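PDB 4N6F: putative thiosugar synthase from Amycolatopsis orientalis, which probably acts as a thiosugar synthase related to thiazole synthase ThiG, holding a sugar phosphate covalently on a TIM barrel while a sulfur-carrier protein supplies the sulfur. Local coordinates for residues M67-A70 with P74-D77; P13-G18 with E138-I143; S85-K90 with L94-I99; L109-R114 with R130-E135. All blocks are in the same frame, centred on the assembly; numbering follows the deposited sequence.

Contact 1. Residues M67-A70 with P74-D77; sequences MDLA and PLDD. With CA (calcium ion), chain D.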
loop_
_atom_site.group_PDB
_atom_site.type_symbol
_atom_site.label_atom_id
_atom_site.label_comp_id
_atom_site.label_asym_id
_atom_site.label_seq_id
_atom_site.Cartn_x
_atom_site.Cartn_y
_atom_site.Cartn_z
ATOM N N MET A 67 32.579 5.785 11.685
ATOM C CA MET A 67 32.996 7.197 11.736
ATOM C C MET A 67 32.635 7.940 10.448
ATOM O O MET A 67 32.202 9.089 10.499
ATOM C CB MET A 67 34.499 7.331 12.029
ATOM C CG MET A 67 34.880 7.114 13.494
ATOM S SD MET A 67 34.348 8.413 14.655
ATOM C CE MET A 67 32.918 7.640 15.421
ATOM N N ASP A 68 32.789 7.275 9.305
ATOM C CA ASP A 68 32.327 7.833 8.035
ATOM C C ASP A 68 30.807 8.106 8.067
ATOM O O ASP A 68 30.362 9.172 7.654
ATOM C CB ASP A 68 32.691 6.893 6.869
ATOM C CG ASP A 68 32.604 7.569 5.493
ATOM O OD1 ASP A 68 32.249 8.763 5.414
ATOM O OD2 ASP A 68 32.902 6.903 4.474
ATOM N N LEU A 69 30.019 7.160 8.574
ATOM C CA LEU A 69 28.560 7.321 8.609
ATOM C C LEU A 69 28.113 8.371 9.628
ATOM O O LEU A 69 27.140 9.086 9.398
ATOM C CB LEU A 69 27.887 5.986 8.916
ATOM C CG LEU A 69 26.354 5.943 8.859
ATOM C CD1 LEU A 69 25.816 6.288 7.470
ATOM C CD2 LEU A 69 25.881 4.564 9.286
ATOM N N ALA A 70 28.843 8.470 10.736
ATOM C CA ALA A 70 28.436 9.292 11.879
ATOM C C ALA A 70 28.371 10.804 11.630
ATOM O O ALA A 70 27.643 11.493 12.332
ATOM C CB ALA A 70 29.339 9.008 13.076
ATOM N N PRO A 74 22.523 11.568 11.834
ATOM C CA PRO A 74 22.476 11.735 13.288
ATOM C C PRO A 74 22.206 10.403 13.991
ATOM O O PRO A 74 21.064 10.098 14.318
ATOM C CB PRO A 74 21.309 12.710 13.487
ATOM C CG PRO A 74 20.391 12.440 12.342
ATOM C CD PRO A 74 21.281 12.045 11.185
ATOM N N LEU A 75 23.252 9.613 14.219
ATOM C CA LEU A 75 23.080 8.274 14.795
ATOM C C LEU A 75 22.587 8.297 16.245
ATOM O O LEU A 75 22.144 7.274 16.764
ATOM C CB LEU A 75 24.363 7.456 14.676
ATOM C CG LEU A 75 24.831 7.155 13.246
ATOM C CD1 LEU A 75 26.187 6.473 13.268
ATOM C CD2 LEU A 75 23.830 6.304 12.474
ATOM N N ASP A 76 22.643 9.465 16.881
ATOM C CA ASP A 76 22.056 9.665 18.208
ATOM C C ASP A 76 20.525 9.626 18.194
ATOM O O ASP A 76 19.914 9.356 19.214
ATOM C CB ASP A 76 22.517 11.001 18.810
ATOM C CG ASP A 76 22.075 12.206 17.981
ATOM O OD1 ASP A 76 22.701 12.471 16.931
ATOM O OD2 ASP A 76 21.096 12.879 18.371
ATOM N N ASP A 77 19.912 9.918 17.052
ATOM C CA ASP A 77 18.460 9.816 16.915
ATOM C C ASP A 77 17.977 8.362 16.783
ATOM O O ASP A 77 16.785 8.116 16.796
ATOM C CB ASP A 77 17.969 10.622 15.703
ATOM C CG ASP A 77 18.065 12.138 15.909
ATOM O OD1 ASP A 77 18.353 12.590 17.042
ATOM O OD2 ASP A 77 17.840 12.877 14.923
HETATM CA CA CA D . 31.496 10.853 6.126
HETATM O O HOH W 1 26.081 10.308 14.395
HETATM O O HOH W 2 31.330 13.523 5.248
HETATM O O HOH W 3 33.558 11.151 7.186
HETATM O O HOH W 4 32.557 11.078 3.682
#

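Contact 2. Residues P13-G18 with E138-I143; sequences PWLKIG and ELLPFI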
loop_
_atom_site.group_PDB
_atom_site.type_symbol
_atom_site.label_atom_id
_atom_site.label_comp_id
_atom_site.label_asym_id
_atom_site.label_seq_id
_atom_site.Cartn_x
_atom_site.Cartn_y
_atom_site.Cartn_z
ATOM N N PRO A 13 4.729 5.066 19.706
ATOM C CA PRO A 13 5.704 3.980 19.626
ATOM C C PRO A 13 4.978 2.634 19.646
ATOM O O PRO A 13 4.029 2.466 20.399
ATOM C CB PRO A 13 6.574 4.170 20.880
ATOM C CG PRO A 13 6.025 5.355 21.616
ATOM C CD PRO A 13 4.678 5.676 21.044
ATOM N N TRP A 14 5.404 1.703 18.797
ATOM C CA TRP A 14 4.834 0.355 18.758
ATOM C C TRP A 14 5.645 -0.594 19.638
ATOM O O TRP A 14 5.238 -1.725 19.872
ATOM C CB TRP A 14 4.754 -0.183 17.317
ATOM C CG TRP A 14 6.056 -0.120 16.541
ATOM C CD1 TRP A 14 6.527 0.937 15.817
ATOM C CD2 TRP A 14 7.042 -1.147 16.434
ATOM N NE1 TRP A 14 7.750 0.636 15.275
ATOM C CE2 TRP A 14 8.088 -0.640 15.632
ATOM C CE3 TRP A 14 7.145 -2.449 16.935
ATOM C CZ2 TRP A 14 9.217 -1.390 15.312
ATOM C CZ3 TRP A 14 8.269 -3.198 16.618
ATOM C CH2 TRP A 14 9.290 -2.665 15.813
ATOM N N LEU A 15 6.799 -0.130 20.104
ATOM C CA LEU A 15 7.656 -0.903 20.978
ATOM C C LEU A 15 8.493 0.054 21.806
ATOM O O LEU A 15 8.933 1.108 21.318
ATOM C CB LEU A 15 8.576 -1.817 20.162
ATOM C CG LEU A 15 9.547 -2.717 20.933
ATOM C CD1 LEU A 15 8.795 -3.712 21.805
ATOM C CD2 LEU A 15 10.465 -3.440 19.958
ATOM N N LYS A 16 8.706 -0.312 23.062
ATOM C CA LYS A 16 9.572 0.457 23.938
ATOM C C LYS A 16 10.434 -0.501 24.748
ATOM O O LYS A 16 9.924 -1.455 25.310
ATOM C CB LYS A 16 8.746 1.348 24.871
ATOM C CG LYS A 16 9.603 2.370 25.597
ATOM C CD LYS A 16 8.775 3.354 26.410
ATOM C CE LYS A 16 9.653 4.516 26.846
ATOM N NZ LYS A 16 9.551 4.737 28.296
ATOM N N ILE A 17 11.740 -0.275 24.795
ATOM C CA ILE A 17 12.630 -1.136 25.588
ATOM C C ILE A 17 13.474 -0.229 26.435
ATOM O O ILE A 17 14.265 0.546 25.906
ATOM C CB ILE A 17 13.524 -2.035 24.716
ATOM C CG1 ILE A 17 12.662 -2.930 23.836
ATOM C CG2 ILE A 17 14.451 -2.876 25.593
ATOM C CD1 ILE A 17 13.399 -3.619 22.716
ATOM N N GLY A 18 13.290 -0.304 27.752
ATOM C CA GLY A 18 13.880 0.683 28.648
ATOM C C GLY A 18 13.395 2.059 28.248
ATOM O O GLY A 18 12.185 2.262 28.035
ATOM N N GLU A 138 17.521 -8.402 25.481
ATOM C CA GLU A 138 16.226 -8.093 24.888
ATOM C C GLU A 138 16.261 -8.538 23.436
ATOM O O GLU A 138 17.159 -8.148 22.697
ATOM C CB GLU A 138 15.937 -6.602 25.013
ATOM C CG GLU A 138 15.716 -6.130 26.455
ATOM C CD GLU A 138 14.310 -6.405 26.999
ATOM O OE1 GLU A 138 14.101 -6.168 28.208
ATOM O OE2 GLU A 138 13.399 -6.831 26.240
ATOM N N LEU A 139 15.288 -9.352 23.023
ATOM C CA LEU A 139 15.397 -10.107 21.778
ATOM C C LEU A 139 14.290 -9.850 20.786
ATOM O O LEU A 139 13.123 -9.763 21.156
ATOM C CB LEU A 139 15.437 -11.611 22.064
ATOM C CG LEU A 139 16.521 -12.084 23.026
ATOM C CD1 LEU A 139 16.376 -13.580 23.218
ATOM C CD2 LEU A 139 17.915 -11.752 22.516
ATOM N N LEU A 140 14.692 -9.756 19.517
ATOM C CA LEU A 140 13.805 -9.742 18.375
ATOM C C LEU A 140 14.215 -10.901 17.456
ATOM O O LEU A 140 15.023 -10.720 16.528
ATOM C CB LEU A 140 13.887 -8.401 17.642
ATOM C CG LEU A 140 13.318 -7.173 18.371
ATOM C CD1 LEU A 140 14.324 -6.540 19.308
ATOM C CD2 LEU A 140 12.862 -6.126 17.369
ATOM N N PRO A 141 13.669 -12.103 17.724
ATOM C CA PRO A 141 13.957 -13.282 16.917
ATOM C C PRO A 141 13.159 -13.351 15.620
ATOM O O PRO A 141 12.085 -12.763 15.513
ATOM C CB PRO A 141 13.603 -14.449 17.846
ATOM C CG PRO A 141 12.653 -13.892 18.849
ATOM C CD PRO A 141 12.855 -12.419 18.916
ATOM N N PHE A 142 13.705 -14.082 14.653
ATOM C CA PHE A 142 13.107 -14.277 13.335
ATOM C C PHE A 142 12.649 -15.728 13.265
ATOM O O PHE A 142 13.429 -16.641 13.569
ATOM C CB PHE A 142 14.175 -13.995 12.272
ATOM C CG PHE A 142 13.659 -13.864 10.859
ATOM C CD1 PHE A 142 12.367 -13.457 10.578
ATOM C CD2 PHE A 142 14.518 -14.088 9.799
ATOM C CE1 PHE A 142 11.930 -13.325 9.266
ATOM C CE2 PHE A 142 14.089 -13.964 8.482
ATOM C CZ PHE A 142 12.793 -13.578 8.214
ATOM N N ILE A 143 11.381 -15.937 12.912
ATOM C CA ILE A 143 10.815 -17.279 12.789
ATOM C C ILE A 143 9.948 -17.434 11.547
ATOM O O ILE A 143 9.422 -16.451 10.998
ATOM C CB ILE A 143 9.960 -17.681 14.020
ATOM C CG1 ILE A 143 8.753 -16.757 14.200
ATOM C CG2 ILE A 143 10.810 -17.678 15.284
ATOM C CD1 ILE A 143 7.663 -17.332 15.081
#

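Contact 3. Residues S85-K90 with L94-I99; sequences SFARTK and LRSARI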
loop_
_atom_site.group_PDB
_atom_site.type_symbol
_atom_site.label_atom_id
_atom_site.label_comp_id
_atom_site.label_asym_id
_atom_site.label_seq_id
_atom_site.Cartn_x
_atom_site.Cartn_y
_atom_site.Cartn_z
ATOM N N SER A 85 22.957 -12.154 12.515
ATOM C CA SER A 85 22.671 -12.678 11.167
ATOM C C SER A 85 23.911 -13.154 10.388
ATOM O O SER A 85 23.777 -13.880 9.407
ATOM C CB SER A 85 21.887 -11.659 10.332
ATOM O OG SER A 85 22.680 -10.537 10.003
ATOM N N PHE A 86 25.103 -12.744 10.814
ATOM C CA PHE A 86 26.338 -13.210 10.179
ATOM C C PHE A 86 26.773 -14.573 10.696
ATOM O O PHE A 86 27.501 -15.289 10.013
ATOM C CB PHE A 86 27.454 -12.181 10.347
ATOM C CG PHE A 86 27.292 -10.992 9.455
ATOM C CD1 PHE A 86 27.660 -11.063 8.117
ATOM C CD2 PHE A 86 26.735 -9.815 9.934
ATOM C CE1 PHE A 86 27.494 -9.972 7.276
ATOM C CE2 PHE A 86 26.565 -8.725 9.098
ATOM C CZ PHE A 86 26.946 -8.802 7.768
ATOM N N ALA A 87 26.322 -14.927 11.895
ATOM C CA ALA A 87 26.598 -16.243 12.473
ATOM C C ALA A 87 25.760 -17.320 11.781
ATOM O O ALA A 87 24.597 -17.089 11.450
ATOM C CB ALA A 87 26.314 -16.228 13.967
ATOM N N ARG A 88 26.362 -18.495 11.576
ATOM C CA ARG A 88 25.737 -19.586 10.823
ATOM C C ARG A 88 25.190 -20.715 11.716
ATOM O O ARG A 88 24.264 -21.426 11.316
ATOM C CB ARG A 88 26.733 -20.152 9.803
ATOM C CG ARG A 88 26.095 -20.988 8.703
ATOM C CD ARG A 88 27.101 -21.424 7.643
ATOM N NE ARG A 88 27.264 -20.421 6.586
ATOM C CZ ARG A 88 26.523 -20.337 5.476
ATOM N NH1 ARG A 88 25.536 -21.202 5.235
ATOM N NH2 ARG A 88 26.772 -19.375 4.591
ATOM N N THR A 89 25.763 -20.888 12.906
ATOM C CA THR A 89 25.264 -21.860 13.879
ATOM C C THR A 89 24.663 -21.146 15.077
ATOM O O THR A 89 24.927 -19.964 15.303
ATOM C CB THR A 89 26.393 -22.775 14.410
ATOM O OG1 THR A 89 27.423 -21.974 15.009
ATOM C CG2 THR A 89 26.988 -23.613 13.288
ATOM N N LYS A 90 23.877 -21.889 15.849
ATOM C CA LYS A 90 23.331 -21.414 17.119
ATOM C C LYS A 90 24.426 -20.958 18.078
ATOM O O LYS A 90 24.324 -19.890 18.684
ATOM C CB LYS A 90 22.490 -22.517 17.771
ATOM C CG LYS A 90 22.245 -22.322 19.257
ATOM C CD LYS A 90 21.088 -23.167 19.762
ATOM C CE LYS A 90 21.066 -23.203 21.285
ATOM N NZ LYS A 90 21.675 -24.439 21.850
ATOM N N LEU A 94 24.940 -17.246 19.790
ATOM C CA LEU A 94 25.068 -17.010 21.230
ATOM C C LEU A 94 26.342 -16.254 21.563
ATOM O O LEU A 94 26.333 -15.330 22.375
ATOM C CB LEU A 94 25.044 -18.328 22.010
ATOM C CG LEU A 94 23.691 -19.034 22.036
ATOM C CD1 LEU A 94 23.845 -20.451 22.573
ATOM C CD2 LEU A 94 22.679 -18.241 22.859
ATOM N N ARG A 95 27.443 -16.642 20.929
ATOM C CA ARG A 95 28.719 -15.975 21.179
ATOM C C ARG A 95 28.739 -14.554 20.639
ATOM O O ARG A 95 29.246 -13.668 21.305
ATOM C CB ARG A 95 29.882 -16.788 20.615
ATOM C CG ARG A 95 30.131 -18.078 21.378
ATOM C CD ARG A 95 31.171 -18.933 20.674
ATOM N NE ARG A 95 32.467 -18.262 20.713
ATOM C CZ ARG A 95 33.323 -18.325 21.731
ATOM N NH1 ARG A 95 34.466 -17.652 21.667
ATOM N NH2 ARG A 95 33.054 -19.061 22.803
ATOM N N SER A 96 28.175 -14.330 19.457
ATOM C CA SER A 96 28.087 -12.969 18.915
ATOM C C SER A 96 27.360 -12.052 19.884
ATOM O O SER A 96 27.807 -10.935 20.153
ATOM C CB SER A 96 27.356 -12.956 17.576
ATOM O OG SER A 96 28.151 -13.553 16.572
ATOM N N ALA A 97 26.240 -12.544 20.410
ATOM C CA ALA A 97 25.390 -11.764 21.305
ATOM C C ALA A 97 26.092 -11.385 22.600
ATOM O O ALA A 97 25.952 -10.255 23.070
ATOM C CB ALA A 97 24.117 -12.540 21.613
ATOM N N ARG A 98 26.821 -12.333 23.193
ATOM C CA ARG A 98 27.570 -12.058 24.432
ATOM C C ARG A 98 28.691 -11.041 24.220
ATOM O O ARG A 98 28.904 -10.173 25.067
ATOM C CB ARG A 98 28.155 -13.338 25.052
ATOM C CG ARG A 98 27.231 -14.062 26.024
ATOM C CD ARG A 98 26.760 -15.400 25.480
ATOM N NE ARG A 98 25.977 -16.147 26.462
ATOM C CZ ARG A 98 25.747 -17.460 26.423
ATOM N NH1 ARG A 98 26.251 -18.213 25.451
ATOM N NH2 ARG A 98 25.012 -18.031 27.373
ATOM N N ILE A 99 29.407 -11.153 23.103
ATOM C CA ILE A 99 30.467 -10.188 22.773
ATOM C C ILE A 99 29.871 -8.803 22.539
ATOM O O ILE A 99 30.376 -7.811 23.062
ATOM C CB ILE A 99 31.317 -10.631 21.551
ATOM C CG1 ILE A 99 32.463 -11.555 22.000
ATOM C CG2 ILE A 99 31.921 -9.428 20.829
ATOM C CD1 ILE A 99 32.058 -12.979 22.325
#

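Contact 4. Residues L109-R114 with R130-E135; sequences LKLDVR and RELRAE. With F6R (fructose -6-phosphate), chain F.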
loop_
_atom_site.group_PDB
_atom_site.type_symbol
_atom_site.label_atom_id
_atom_site.label_comp_id
_atom_site.label_asym_id
_atom_site.label_seq_id
_atom_site.Cartn_x
_atom_site.Cartn_y
_atom_site.Cartn_z
ATOM N N LEU A 109 18.866 -7.086 20.671
ATOM C CA LEU A 109 19.448 -7.992 19.702
ATOM C C LEU A 109 18.482 -8.483 18.632
ATOM O O LEU A 109 17.419 -9.045 18.933
ATOM C CB LEU A 109 20.025 -9.205 20.433
ATOM C CG LEU A 109 20.802 -10.198 19.558
ATOM C CD1 LEU A 109 22.162 -9.615 19.173
ATOM C CD2 LEU A 109 20.974 -11.528 20.275
ATOM N N LYS A 110 18.882 -8.283 17.379
ATOM C CA LYS A 110 18.233 -8.900 16.233
ATOM C C LYS A 110 18.783 -10.296 16.173
ATOM O O LYS A 110 19.932 -10.504 15.806
ATOM C CB LYS A 110 18.508 -8.054 14.984
ATOM C CG LYS A 110 18.046 -8.651 13.675
ATOM C CD LYS A 110 18.338 -7.693 12.525
ATOM C CE LYS A 110 17.877 -8.220 11.166
ATOM N NZ LYS A 110 18.859 -9.193 10.657
ATOM N N LEU A 111 17.981 -11.263 16.599
ATOM C CA LEU A 111 18.445 -12.636 16.756
ATOM C C LEU A 111 18.059 -13.453 15.547
ATOM O O LEU A 111 16.869 -13.594 15.229
ATOM C CB LEU A 111 17.848 -13.254 18.017
ATOM C CG LEU A 111 18.146 -14.734 18.268
ATOM C CD1 LEU A 111 19.636 -14.975 18.462
ATOM C CD2 LEU A 111 17.359 -15.209 19.477
ATOM N N ASP A 112 19.076 -13.989 14.876
ATOM C CA ASP A 112 18.907 -14.815 13.694
ATOM C C ASP A 112 19.703 -16.112 13.873
ATOM O O ASP A 112 20.908 -16.081 14.168
ATOM C CB ASP A 112 19.405 -14.063 12.458
ATOM C CG ASP A 112 18.437 -12.990 11.996
ATOM O OD1 ASP A 112 17.321 -13.333 11.589
ATOM O OD2 ASP A 112 18.794 -11.791 12.015
ATOM N N VAL A 113 19.002 -17.236 13.754
ATOM C CA VAL A 113 19.591 -18.567 13.762
ATOM C C VAL A 113 18.982 -19.311 12.581
ATOM O O VAL A 113 17.811 -19.696 12.621
ATOM C CB VAL A 113 19.274 -19.323 15.062
ATOM C CG1 VAL A 113 19.931 -20.696 15.063
ATOM C CG2 VAL A 113 19.735 -18.519 16.269
ATOM N N ARG A 114 19.770 -19.498 11.526
ATOM C CA ARG A 114 19.248 -20.029 10.264
ATOM C C ARG A 114 19.870 -21.350 9.839
ATOM O O ARG A 114 21.026 -21.634 10.151
ATOM C CB ARG A 114 19.451 -19.004 9.156
ATOM C CG ARG A 114 18.936 -17.641 9.546
ATOM C CD ARG A 114 18.916 -16.678 8.383
ATOM N NE ARG A 114 18.297 -15.424 8.792
ATOM C CZ ARG A 114 18.134 -14.365 8.011
ATOM N NH1 ARG A 114 18.546 -14.388 6.744
ATOM N NH2 ARG A 114 17.551 -13.275 8.504
ATOM N N ARG A 130 15.850 -18.511 24.789
ATOM C CA ARG A 130 15.794 -18.827 26.232
ATOM C C ARG A 130 17.133 -18.617 26.931
ATOM O O ARG A 130 17.194 -18.068 28.030
ATOM C CB ARG A 130 15.325 -20.268 26.449
ATOM C CG ARG A 130 13.838 -20.461 26.211
ATOM C CD ARG A 130 13.458 -21.932 26.205
ATOM N NE ARG A 130 12.014 -22.103 26.044
ATOM C CZ ARG A 130 11.409 -23.205 25.599
ATOM N NH1 ARG A 130 12.107 -24.286 25.252
ATOM N NH2 ARG A 130 10.085 -23.226 25.499
ATOM N N GLU A 131 18.213 -19.036 26.287
ATOM C CA GLU A 131 19.541 -18.867 26.882
ATOM C C GLU A 131 19.908 -17.385 26.996
ATOM O O GLU A 131 20.417 -16.946 28.029
ATOM C CB GLU A 131 20.583 -19.617 26.064
ATOM C CG GLU A 131 21.849 -19.946 26.826
ATOM C CD GLU A 131 22.758 -20.873 26.038
ATOM O OE1 GLU A 131 23.936 -20.505 25.842
ATOM O OE2 GLU A 131 22.289 -21.952 25.599
ATOM N N LEU A 132 19.639 -16.608 25.945
ATOM C CA LEU A 132 19.925 -15.164 25.996
ATOM C C LEU A 132 18.993 -14.398 26.927
ATOM O O LEU A 132 19.414 -13.424 27.544
ATOM C CB LEU A 132 19.927 -14.559 24.596
ATOM C CG LEU A 132 21.112 -15.027 23.741
ATOM C CD1 LEU A 132 21.008 -14.521 22.315
ATOM C CD2 LEU A 132 22.444 -14.604 24.347
ATOM N N ARG A 133 17.742 -14.847 27.047
ATOM C CA ARG A 133 16.783 -14.233 27.983
ATOM C C ARG A 133 17.189 -14.434 29.439
ATOM O O ARG A 133 16.974 -13.543 30.270
ATOM C CB ARG A 133 15.361 -14.776 27.768
ATOM C CG ARG A 133 14.628 -14.175 26.568
ATOM C CD ARG A 133 14.409 -12.681 26.716
ATOM N NE ARG A 133 13.667 -12.370 27.933
ATOM C CZ ARG A 133 13.757 -11.240 28.636
ATOM N NH1 ARG A 133 13.016 -11.083 29.731
ATOM N NH2 ARG A 133 14.584 -10.267 28.271
ATOM N N ALA A 134 17.781 -15.590 29.750
ATOM C CA ALA A 134 18.284 -15.860 31.112
ATOM C C ALA A 134 19.354 -14.858 31.527
ATOM O O ALA A 134 19.515 -14.570 32.709
ATOM C CB ALA A 134 18.830 -17.278 31.218
ATOM N N GLU A 135 20.076 -14.318 30.551
ATOM C CA GLU A 135 21.063 -13.266 30.809
ATOM C C GLU A 135 20.532 -11.831 30.663
ATOM O O GLU A 135 21.308 -10.884 30.641
ATOM C CB GLU A 135 22.249 -13.446 29.884
ATOM C CG GLU A 135 22.936 -14.784 30.049
ATOM C CD GLU A 135 24.004 -14.990 29.009
ATOM O OE1 GLU A 135 24.168 -16.135 28.550
ATOM O OE2 GLU A 135 24.671 -14.004 28.633
HETATM C C1 F6R F . 18.384 -10.013 9.511
HETATM C C2 F6R F . 18.567 -9.288 8.207
HETATM C C3 F6R F . 18.345 -9.954 6.871
HETATM C C4 F6R F . 16.837 -10.055 6.634
HETATM C C5 F6R F . 16.515 -10.343 5.164
HETATM C C6 F6R F . 15.103 -9.914 4.818
HETATM O O2 F6R F . 18.856 -8.089 8.210
HETATM O O3 F6R F . 18.948 -11.246 6.749
HETATM O O4 F6R F . 16.297 -11.113 7.442
HETATM O O5 F6R F . 17.414 -9.665 4.290
HETATM O O6 F6R F . 14.815 -10.355 3.497
HETATM P P F6R F . 14.859 -9.396 2.223
HETATM O O1P F6R F . 16.328 -9.242 1.961
HETATM O O2P F6R F . 14.181 -8.111 2.611
HETATM O O3P F6R F . 14.058 -10.191 1.232
#

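Contact 1. Residues M67-A70 with P74-D77
Beside a calcium site near the end of helix 60-70, the chain turns back so that L75 packs against L69 and A70. L75 carries the contact, its two methyls serving different partners. CD1 lies 3.9 Å from A70 CA, close to the methyl CB of that alanine as well, while CD2 meets CD2 of L69 at 4.2 Å. The two leucine side chains cross at about a right angle. L75 CG stands beside its own backbone N and opposite the carbonyl carbon (chi1 -63°), which sends both branches back to the helix. A water joins the backbones: it donates to A70 O at 2.8 Å and accepts from L75 N at 2.9 Å, bridging two peptide groups that do not bond directly. The short 3-10 segment starting at L75 is braced by D77 N, which donates to P74 O.

D68, one residue before L69, binds the calcium twice, through its backbone O at 2.5 Å and its side-chain OD1 at 2.3 Å. D71 and E72, from the turn between the segments, and three waters complete the shell, so the metal ties D68 of the helix to D71 and E72 of the following turn. L69 is also packed on V36 and V39 of helix 36-46. Both leucines touch F51 of strand 50-52, and L75 O accepts from W80 NE1 at the start of strand 79-83.

Contact 2. Residues P13-G18 with E138-I143
I17 keeps CG1 beside its backbone N (chi1 -59°), which turns the methyl CG2 to E138. The glutamate answers with CG also beside its own N (chi1 -68°) and a bend at chi2 (-80°), folding its aliphatic part over that methyl. I17 CG2 therefore touches E138 CG at 3.6 Å and the carboxylate carbon CD at 3.8 Å. The two side chains slide past one another in opposite directions, so the glutamate offers its hydrocarbon flank to the isoleucine. Farther along, the pairing loosens: L15 CD2 and L140 CD2 are 4.4 Å apart, methyl to methyl. The backbones diverge in the same sense, with CA atoms 7.9 Å apart at I17 and E138 but 11.1 Å at L15 and L140. Side chains alone span the gap.

Within its own segment L15 CB rests 3.5 Å above the plane of the W14 ring, offset toward the rim. The indole NE1 of W14 is bonded to S24 O. W14 and L15 both face F22 in a classic beta bulge. The hairpin of strands 15-17 and 20-22 thus lies across the N-terminal end of the parallel barrel, where strand 138-143 begins, with L15 and I17 also packing on F22. On the outer side of strand 138-143, L139 touches helix 122-134, and P141 and I143 rest on both that helix and helix 147-156.

Contact 3. Residues S85-K90 with L94-I99
Backbone hydrogen bonding comes first: L94 N donates to K90 O at 2.9 Å, a bond of the first turn of helix 90-104, which the chain enters through the loop after barrel strand 79-83. The next turn follows the same i to i+4 spacing, with R98 N donating to L94 O at 3.1 Å.

Side-chain capping opens this helix. T89 is its N-cap, and its OG1 takes up the amide of S92, which the helix itself leaves without a carbonyl. A separate hydroxyl-to-carbonyl bond lies within the helix, from S96 OG to S92 O.

Van der Waals contact follows the helix surface. K90 and L94 lie side by side and point the same way; K90 CG sits beside its carbonyl carbon (chi1 161°), and its chain runs along the leucine so that CG and CE each come 4.1 Å from L94 CD1. L94 also packs on L132 of helix 122-134. Nearer the loop's beginning, where S85 lines the sugar-phosphate pocket, the methyl A87 CB lies 4.2 Å from S96 OG, the hydroxyl already bonded to S92.

Chemically, then, polarity is dealt with locally at two points: the S92 amide is satisfied by the cap and the S96 hydroxyl by the helix, while K90 gives its methylenes to L94 and leaves its ammonium a weak, long ion pair with E127.

Contact 4. Residues L109-R114 with R130-E135
Between L109 and L111, which both pack on L132, K110 is joined covalently to the bound fructose 6-phosphate, its NZ 1.5 Å from the sugar C1. Successive residues of the strand thus serve opposite sides: leucines to helix 122-134, lysine to the ligand. L132 CD1 is the shared point, 3.6 Å from L109 CD2 and 4.1 Å from L111 CD1. It is turned there because L132 CG lies beside the backbone N (chi1 -69°), directing the branch at the strand.

On the ligand side, R114 NH2 donates to sugar O4 at 2.7 Å and more weakly to O3. The same nitrogen makes a salt bridge to D112 OD1 at 3.1 Å, reaching it from 72° outside the carboxylate plane. D112 OD2 lies 3.1 Å from sugar C1. Replacing R114 with a leucine would probably leave O3 and O4 without these donors and D112 without this arginine, with R162 as a remaining partner.

L109 and L111 pack strand 108-111 on helix 122-134 within the beta-alpha-beta unit that continues to strand 138-143. As modelled, the adduct is an aminoketone, a C-N single bond beside a C2 carbonyl, consistent with an Amadori-type product of an initial lysine Schiff base.

Overall arrangement
Contacts 2, 3 and 4 each contribute residues to the barrel's sugar-phosphate pocket: F142; S85; and K110, D112 and R114. Contacts 2 and 4 share adjacent parallel strands: L109 N lies 2.9 Å from E138 O, a probable hydrogen bond, and F142 packs on D112 and R114 while touching the ligand. Contact 3, with its centre 9 Å from that of contact 4, meets it on both faces: inside, S85 touches the ligand and packs on D112; outside, R98 makes salt bridges to E131 and E135, joining helices 90-104 and 122-134. Contact 1 stands apart at its calcium site, centred 22 to 26 Å from the others, though in sequence it is nested, like contacts 3 and 4, inside the loop closed by contact 2.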